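Local coordinates for Ycf54-like protein (Synechocystis sp. PCC 6803, PDB 5M2P) that probably acts as a component of the magnesium protoporphyrin IX monomethylester cyclase, supporting protochlorophyllide formation in chlorophyll synthesis, at residues A[15-20]-A[69-74]. Sequence-based numbering, arbitrary orientation.
Sequences KFLLEE and VAIVST
Leu17 reaches from the short helix 14-18 onto Val69, near the start of strand 68-73, and this pair is the tight part of the contact. Leu17 CD2 lies 3.7 Å from Val69 CG1 and 3.8 Å from Val69 CG2, so a single methyl rests against both branches of the valine. A second touch comes from Leu17 CB, 4.1 Å from Val69 CG1. The torsions account for this: Leu17 carries CG anti to its backbone N and beside the carbonyl carbon (chi1 -154°), the next torsion helping to set CD2, while Val69 has CG1 between its N and carbonyl carbon (chi1 47°), which turns both methyls to the leucine. The two side chains cross at about a right angle, and the CA atoms of Leu17 and Val69 stay 7.9 Å apart.

Further along the strand the fit slackens. Ile71, two residues on and on the same face of the strand, sends only its end this way, and Ile71 CD1 stops 4.5 Å from Leu17 CD2. Around these side chains, Phe23 of helix 21-36 touches both Leu17 and Ile71, Leu86 of helix 76-86 touches Leu17, and Gln45 of strand 43-47 touches all three contact residues.

Lys15, Leu18 and Glu19, which make no contact with the strand, lie exposed to solvent. Phe16 is partly exposed, and Glu20 CG lies 3.8 Å above the plane of its ring, offset toward the rim. Backbone bonds from Glu19 N to Phe16 O (2.9 Å) and from Glu20 N to Leu17 O (3.0 Å) close the turn that ends at Glu20, the N-cap of helix 21-36.

Between 15-20 and 69-74, which bury 117 Å² summed over both sides, the contacts are aliphatic and no hydrogen bond crosses, implying cohesion by dispersion and exclusion of water.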
# COMPACT_ATOMS: atom_id res chain seq x y z
N LYS A 15 -4.89 8.72 10.09
CA LYS A 15 -4.39 9.80 10.93
C LYS A 15 -2.89 10.06 10.73
O LYS A 15 -2.43 11.19 10.52
CB LYS A 15 -4.70 9.43 12.39
CG LYS A 15 -4.31 10.44 13.46
CD LYS A 15 -4.62 9.89 14.86
CE LYS A 15 -4.36 10.91 15.96
NZ LYS A 15 -5.05 10.57 17.23
N PHE A 16 -2.10 8.99 10.74
CA PHE A 16 -0.66 9.10 10.57
C PHE A 16 -0.29 9.60 9.21
O PHE A 16 0.54 10.51 9.05
CB PHE A 16 0.01 7.75 10.86
CG PHE A 16 1.47 7.71 10.49
CD1 PHE A 16 2.40 8.27 11.30
CD2 PHE A 16 1.90 7.11 9.34
CE1 PHE A 16 3.73 8.23 10.98
CE2 PHE A 16 3.24 7.05 9.02
CZ PHE A 16 4.14 7.66 9.82
N LEU A 17 -0.88 8.99 8.17
CA LEU A 17 -0.48 9.37 6.85
C LEU A 17 -0.83 10.86 6.55
O LEU A 17 -0.14 11.53 5.79
CB LEU A 17 -1.08 8.40 5.85
CG LEU A 17 -0.30 8.29 4.58
CD1 LEU A 17 1.10 7.78 4.84
CD2 LEU A 17 -1.06 7.38 3.65
N LEU A 18 -1.87 11.38 7.20
CA LEU A 18 -2.20 12.81 7.08
C LEU A 18 -1.16 13.76 7.71
O LEU A 18 -1.10 14.93 7.37
CB LEU A 18 -3.58 13.07 7.69
CG LEU A 18 -4.74 12.60 6.82
CD1 LEU A 18 -5.97 12.38 7.68
CD2 LEU A 18 -4.99 13.62 5.71
N GLU A 19 -0.31 13.21 8.58
CA GLU A 19 0.82 13.95 9.14
C GLU A 19 2.10 13.79 8.33
O GLU A 19 3.16 14.20 8.78
CB GLU A 19 1.09 13.48 10.58
CG GLU A 19 -0.05 13.68 11.56
CD GLU A 19 -0.59 15.10 11.56
OE1 GLU A 19 0.17 16.00 11.90
OE2 GLU A 19 -1.75 15.32 11.13
N GLU A 20 2.00 13.19 7.14
CA GLU A 20 3.16 12.90 6.30
C GLU A 20 3.00 13.53 4.91
O GLU A 20 3.14 12.87 3.89
CB GLU A 20 3.39 11.40 6.24
CG GLU A 20 3.68 10.75 7.60
CD GLU A 20 5.10 10.98 8.09
OE1 GLU A 20 5.98 11.28 7.26
OE2 GLU A 20 5.33 10.84 9.31
N VAL A 69 -4.90 2.76 5.64
CA VAL A 69 -4.56 3.15 4.29
C VAL A 69 -3.24 2.47 3.96
O VAL A 69 -2.34 2.45 4.79
CB VAL A 69 -4.44 4.68 4.12
CG1 VAL A 69 -3.62 5.29 5.22
CG2 VAL A 69 -3.94 5.08 2.73
N ALA A 70 -3.17 1.85 2.78
CA ALA A 70 -1.95 1.17 2.36
C ALA A 70 -1.28 1.85 1.19
O ALA A 70 -1.93 2.31 0.25
CB ALA A 70 -2.25 -0.28 1.99
N ILE A 71 0.05 1.80 1.20
CA ILE A 71 0.83 1.98 -0.00
C ILE A 71 1.16 0.58 -0.50
O ILE A 71 1.70 -0.24 0.23
CB ILE A 71 2.12 2.79 0.25
CG1 ILE A 71 1.83 4.09 1.02
CG2 ILE A 71 2.80 3.09 -1.07
CD1 ILE A 71 0.84 5.00 0.36
N VAL A 72 0.77 0.31 -1.73
CA VAL A 72 0.89 -1.02 -2.35
C VAL A 72 1.75 -0.88 -3.58
O VAL A 72 1.61 0.06 -4.34
CB VAL A 72 -0.51 -1.53 -2.76
CG1 VAL A 72 -0.44 -2.90 -3.42
CG2 VAL A 72 -1.43 -1.52 -1.56
N SER A 73 2.61 -1.86 -3.82
CA SER A 73 3.38 -1.86 -5.06
C SER A 73 3.80 -3.26 -5.42
O SER A 73 4.00 -4.10 -4.55
CB SER A 73 4.64 -1.01 -4.89
OG SER A 73 5.38 -0.88 -6.08
N THR A 74 3.98 -3.51 -6.73
CA THR A 74 4.63 -4.73 -7.19
C THR A 74 6.16 -4.60 -7.19
O THR A 74 6.83 -5.56 -7.49
CB THR A 74 4.12 -5.13 -8.57
OG1 THR A 74 4.27 -4.00 -9.44
CG2 THR A 74 2.65 -5.55 -8.50